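PDB 3JYG: uncharacterized protein from Wolinella succinogenes, which is of unknown function but belongs to the 6-pyruvoyl tetrahydropterin synthase family and binds a zinc ion through three histidines. Local coordinates for residues A[41-53]-A[160-172]. Residues are numbered along the deposited sequence; the frame is centred on the assembly and turned at random.
Sequences GHQGKVIVHLESR and GVKVSSVEFLETP. With ZN (zinc ion), chain G.
Glu167 and His49 meet across two antiparallel strands, 41-52 and 162-169. From CB of Glu167, packed 3.8 Å from Ile47 CB, the chain runs out extended: CG passes His49 NE2, CD lies near Ile47 CD1, and OE1 accepts a 2.7 Å hydrogen bond from His49 NE2 through its anti lone pair. Ring and carboxylate are nearly coplanar, 20° apart, so histidine suits this place by offering an in-plane N-H. On the same face Ile47 CD1 touches Leu169 CD1, while the other face carries Val46, Val48, Val163 and Val166, branched apolar residues that pack against helix 141-155. Paired backbone bonds join Lys45 with Leu169 and Ile47 with Glu167; a beta bulge then shifts the register, and His49 O takes Ser164 N (2.9 Å) while His49 N reaches Ser165 O.

Where the chain turns a corner at Glu170, that residue's CG, anti to the backbone N (chi1 179°), sits over the face of the His42 ring, 3.8 Å from its centroid. His42 NE2 binds zinc at 2.2 Å beside His17 and His40. Glu170 OE2 accepts a hydrogen bond from a zinc-bound water, while OE1 is hydrogen-bonded to Ser141 OG. Held at both oxygens, this second-shell carboxylate probably helps orient that water and offset the metal's charge.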
loop_
_atom_site.group_PDB
_atom_site.type_symbol
_atom_site.label_atom_id
_atom_site.label_comp_id
_atom_site.label_asym_id
_atom_site.label_seq_id
_atom_site.Cartn_x
_atom_site.Cartn_y
_atom_site.Cartn_z
ATOM N N GLY A 41 -2.207 -15.965 17.763
ATOM C CA GLY A 41 -2.780 -16.023 16.427
ATOM C C GLY A 41 -2.845 -14.647 15.812
ATOM O O GLY A 41 -2.455 -13.649 16.458
ATOM N N HIS A 42 -3.381 -14.616 14.587
ATOM C CA HIS A 42 -3.392 -13.448 13.715
ATOM C C HIS A 42 -4.457 -13.541 12.666
ATOM O O HIS A 42 -4.864 -14.629 12.298
ATOM C CB HIS A 42 -2.083 -13.390 12.950
ATOM C CG HIS A 42 -0.931 -13.088 13.817
ATOM N ND1 HIS A 42 -0.836 -11.915 14.539
ATOM C CD2 HIS A 42 0.163 -13.820 14.123
ATOM C CE1 HIS A 42 0.276 -11.936 15.241
ATOM N NE2 HIS A 42 0.907 -13.068 14.986
ATOM N N GLN A 43 -4.906 -12.382 12.191
ATOM C CA GLN A 43 -5.548 -12.259 10.891
ATOM C C GLN A 43 -4.421 -11.987 9.877
ATOM O O GLN A 43 -3.736 -10.985 9.972
ATOM C CB GLN A 43 -6.540 -11.076 10.933
ATOM C CG GLN A 43 -7.253 -10.743 9.642
ATOM C CD GLN A 43 -8.135 -11.862 9.142
ATOM O OE1 GLN A 43 -8.567 -12.731 9.911
ATOM N NE2 GLN A 43 -8.413 -11.850 7.847
ATOM N N GLY A 44 -4.217 -12.908 8.948
ATOM C CA GLY A 44 -3.151 -12.815 7.968
ATOM C C GLY A 44 -3.696 -12.296 6.654
ATOM O O GLY A 44 -4.845 -12.580 6.292
ATOM N N LYS A 45 -2.897 -11.520 5.942
ATOM C CA LYS A 45 -3.281 -11.195 4.568
ATOM C C LYS A 45 -2.126 -11.453 3.609
ATOM O O LYS A 45 -1.038 -10.938 3.822
ATOM C CB LYS A 45 -3.763 -9.749 4.490
ATOM C CG LYS A 45 -4.181 -9.289 3.082
ATOM C CD LYS A 45 -4.437 -7.742 3.095
ATOM C CE LYS A 45 -5.614 -7.364 3.955
ATOM N NZ LYS A 45 -6.865 -7.756 3.188
ATOM N N VAL A 46 -2.362 -12.267 2.589
ATOM C CA VAL A 46 -1.368 -12.523 1.529
ATOM C C VAL A 46 -1.645 -11.557 0.358
ATOM O O VAL A 46 -2.796 -11.478 -0.114
ATOM C CB VAL A 46 -1.423 -13.956 1.000
ATOM C CG1 VAL A 46 -0.168 -14.244 0.119
ATOM C CG2 VAL A 46 -1.430 -14.970 2.153
ATOM N N ILE A 47 -0.620 -10.850 -0.129
ATOM C CA ILE A 47 -0.773 -10.078 -1.358
ATOM C C ILE A 47 0.205 -10.578 -2.430
ATOM O O ILE A 47 1.425 -10.488 -2.241
ATOM C CB ILE A 47 -0.534 -8.568 -1.139
ATOM C CG1 ILE A 47 -1.295 -8.096 0.097
ATOM C CG2 ILE A 47 -0.973 -7.784 -2.439
ATOM C CD1 ILE A 47 -1.263 -6.589 0.362
ATOM N N VAL A 48 -0.342 -11.070 -3.544
ATOM C CA VAL A 48 0.465 -11.645 -4.648
ATOM C C VAL A 48 0.597 -10.611 -5.774
ATOM O O VAL A 48 -0.416 -10.088 -6.228
ATOM C CB VAL A 48 -0.231 -12.915 -5.217
ATOM C CG1 VAL A 48 0.484 -13.442 -6.477
ATOM C CG2 VAL A 48 -0.321 -13.962 -4.163
ATOM N N HIS A 49 1.819 -10.300 -6.193
ATOM C CA HIS A 49 2.036 -9.348 -7.283
ATOM C C HIS A 49 2.557 -10.089 -8.500
ATOM O O HIS A 49 3.551 -10.838 -8.401
ATOM C CB HIS A 49 3.021 -8.249 -6.860
ATOM C CG HIS A 49 2.578 -7.472 -5.665
ATOM N ND1 HIS A 49 1.992 -6.235 -5.769
ATOM C CD2 HIS A 49 2.645 -7.754 -4.340
ATOM C CE1 HIS A 49 1.746 -5.769 -4.550
ATOM N NE2 HIS A 49 2.116 -6.687 -3.667
ATOM N N LEU A 50 1.843 -9.945 -9.620
ATOM C CA LEU A 50 2.165 -10.686 -10.828
ATOM C C LEU A 50 2.520 -9.613 -11.834
ATOM O O LEU A 50 1.972 -8.511 -11.740
ATOM C CB LEU A 50 0.962 -11.498 -11.328
ATOM C CG LEU A 50 0.435 -12.645 -10.441
ATOM C CD1 LEU A 50 -0.611 -13.478 -11.200
ATOM C CD2 LEU A 50 1.617 -13.544 -9.943
ATOM N N GLU A 51 3.413 -9.931 -12.777
ATOM C CA GLU A 51 4.008 -8.936 -13.688
ATOM C C GLU A 51 4.213 -9.438 -15.125
ATOM O O GLU A 51 4.600 -10.588 -15.338
ATOM C CB GLU A 51 5.362 -8.476 -13.070
ATOM C CG GLU A 51 6.164 -7.541 -13.909
ATOM C CD GLU A 51 7.466 -7.110 -13.264
ATOM O OE1 GLU A 51 7.429 -6.313 -12.315
ATOM O OE2 GLU A 51 8.540 -7.541 -13.737
ATOM N N SER A 52 3.980 -8.567 -16.106
ATOM C CA SER A 52 4.316 -8.850 -17.505
ATOM C C SER A 52 4.823 -7.566 -18.157
ATOM O O SER A 52 4.607 -6.443 -17.642
ATOM C CB SER A 52 3.092 -9.355 -18.294
ATOM O OG SER A 52 1.984 -8.479 -18.063
ATOM N N ARG A 53 5.474 -7.738 -19.309
ATOM C CA ARG A 53 5.928 -6.582 -20.056
ATOM C C ARG A 53 4.948 -6.211 -21.130
ATOM O O ARG A 53 5.123 -5.185 -21.755
ATOM C CB ARG A 53 7.324 -6.813 -20.662
ATOM C CG ARG A 53 8.318 -7.392 -19.674
ATOM C CD ARG A 53 8.511 -6.503 -18.447
ATOM N NE ARG A 53 9.695 -6.919 -17.689
ATOM C CZ ARG A 53 10.925 -6.438 -17.884
ATOM N NH1 ARG A 53 11.150 -5.517 -18.824
ATOM N NH2 ARG A 53 11.934 -6.893 -17.144
ATOM N N GLY A 160 2.287 -17.343 -18.382
ATOM C CA GLY A 160 3.131 -16.406 -19.140
ATOM C C GLY A 160 3.485 -15.151 -18.361
ATOM O O GLY A 160 3.926 -14.143 -18.946
ATOM N N VAL A 161 3.281 -15.176 -17.037
ATOM C CA VAL A 161 3.577 -13.989 -16.220
ATOM C C VAL A 161 4.613 -14.351 -15.142
ATOM O O VAL A 161 4.784 -15.528 -14.818
ATOM C CB VAL A 161 2.283 -13.379 -15.557
ATOM C CG1 VAL A 161 1.227 -13.054 -16.602
ATOM C CG2 VAL A 161 1.720 -14.318 -14.514
ATOM N N LYS A 162 5.310 -13.355 -14.608
ATOM C CA LYS A 162 6.244 -13.534 -13.479
ATOM C C LYS A 162 5.546 -13.252 -12.122
ATOM O O LYS A 162 4.663 -12.423 -12.062
ATOM C CB LYS A 162 7.395 -12.539 -13.676
ATOM C CG LYS A 162 8.370 -12.392 -12.489
ATOM C CD LYS A 162 9.220 -11.107 -12.694
ATOM C CE LYS A 162 10.044 -10.731 -11.449
ATOM N NZ LYS A 162 10.926 -11.816 -10.917
ATOM N N VAL A 163 5.929 -13.931 -11.039
ATOM C CA VAL A 163 5.565 -13.450 -9.683
ATOM C C VAL A 163 6.640 -12.474 -9.198
ATOM O O VAL A 163 7.736 -12.902 -8.925
ATOM C CB VAL A 163 5.528 -14.596 -8.645
ATOM C CG1 VAL A 163 4.931 -14.093 -7.313
ATOM C CG2 VAL A 163 4.723 -15.758 -9.150
ATOM N N SER A 164 6.330 -11.189 -9.045
ATOM C CA SER A 164 7.368 -10.223 -8.724
ATOM C C SER A 164 7.633 -10.128 -7.229
ATOM O O SER A 164 8.803 -9.933 -6.787
ATOM C CB SER A 164 7.058 -8.859 -9.320
ATOM O OG SER A 164 5.874 -8.408 -8.762
ATOM N N SER A 165 6.576 -10.260 -6.441
ATOM C CA SER A 165 6.735 -10.442 -4.993
ATOM C C SER A 165 5.461 -10.939 -4.312
ATOM O O SER A 165 4.376 -10.983 -4.918
ATOM C CB SER A 165 7.180 -9.134 -4.330
ATOM O OG SER A 165 6.114 -8.156 -4.426
ATOM N N VAL A 166 5.604 -11.304 -3.040
ATOM C CA VAL A 166 4.462 -11.649 -2.197
ATOM C C VAL A 166 4.592 -10.869 -0.902
ATOM O O VAL A 166 5.679 -10.770 -0.344
ATOM C CB VAL A 166 4.525 -13.125 -1.857
ATOM C CG1 VAL A 166 3.526 -13.493 -0.751
ATOM C CG2 VAL A 166 4.284 -13.937 -3.101
ATOM N N GLU A 167 3.500 -10.282 -0.451
ATOM C CA GLU A 167 3.472 -9.624 0.844
ATOM C C GLU A 167 2.685 -10.501 1.812
ATOM O O GLU A 167 1.692 -11.149 1.441
ATOM C CB GLU A 167 2.784 -8.249 0.779
ATOM C CG GLU A 167 3.432 -7.256 -0.182
ATOM C CD GLU A 167 2.707 -5.914 -0.176
ATOM O OE1 GLU A 167 2.112 -5.570 -1.228
ATOM O OE2 GLU A 167 2.689 -5.251 0.896
ATOM N N PHE A 168 3.125 -10.509 3.054
ATOM C CA PHE A 168 2.328 -11.138 4.110
ATOM C C PHE A 168 2.180 -10.184 5.301
ATOM O O PHE A 168 3.183 -9.794 5.934
ATOM C CB PHE A 168 2.877 -12.512 4.487
ATOM C CG PHE A 168 2.012 -13.234 5.488
ATOM C CD1 PHE A 168 0.817 -13.856 5.082
ATOM C CD2 PHE A 168 2.346 -13.226 6.839
ATOM C CE1 PHE A 168 -0.033 -14.495 6.035
ATOM C CE2 PHE A 168 1.488 -13.851 7.802
ATOM C CZ PHE A 168 0.328 -14.513 7.377
ATOM N N LEU A 169 0.930 -9.763 5.539
ATOM C CA LEU A 169 0.596 -8.873 6.643
ATOM C C LEU A 169 0.244 -9.728 7.876
ATOM O O LEU A 169 -0.675 -10.565 7.857
ATOM C CB LEU A 169 -0.547 -7.896 6.257
ATOM C CG LEU A 169 -0.428 -6.770 5.212
ATOM C CD1 LEU A 169 -0.002 -7.280 3.873
ATOM C CD2 LEU A 169 -1.760 -5.997 5.020
ATOM N N GLU A 170 1.045 -9.559 8.923
ATOM C CA GLU A 170 0.876 -10.262 10.170
ATOM C C GLU A 170 -0.200 -9.520 11.020
ATOM O O GLU A 170 -0.978 -10.134 11.774
ATOM C CB GLU A 170 2.209 -10.208 10.901
ATOM C CG GLU A 170 2.235 -10.868 12.228
ATOM C CD GLU A 170 3.505 -10.526 12.963
ATOM O OE1 GLU A 170 4.610 -10.803 12.399
ATOM O OE2 GLU A 170 3.392 -9.985 14.083
ATOM N N THR A 171 -0.166 -8.185 10.935
ATOM C CA THR A 171 -1.145 -7.313 11.576
ATOM C C THR A 171 -1.467 -6.153 10.601
ATOM O O THR A 171 -0.778 -5.989 9.576
ATOM C CB THR A 171 -0.649 -6.765 12.951
ATOM O OG1 THR A 171 0.348 -5.754 12.764
ATOM C CG2 THR A 171 -0.111 -7.885 13.873
ATOM N N PRO A 172 -2.520 -5.362 10.886
ATOM C CA PRO A 172 -2.717 -4.281 9.931
ATOM C C PRO A 172 -1.521 -3.342 9.993
ATOM O O PRO A 172 -1.272 -2.617 9.042
ATOM C CB PRO A 172 -3.976 -3.592 10.451
ATOM C CG PRO A 172 -3.950 -3.847 11.962
ATOM C CD PRO A 172 -3.520 -5.306 11.986
HETATM ZN ZN ZN G . 2.832 -13.781 15.779
HETATM O O HOH W 1 -3.026 -8.869 8.782
HETATM O O HOH W 2 3.292 -11.611 16.644
HETATM O O HOH W 3 4.157 -13.111 13.775
#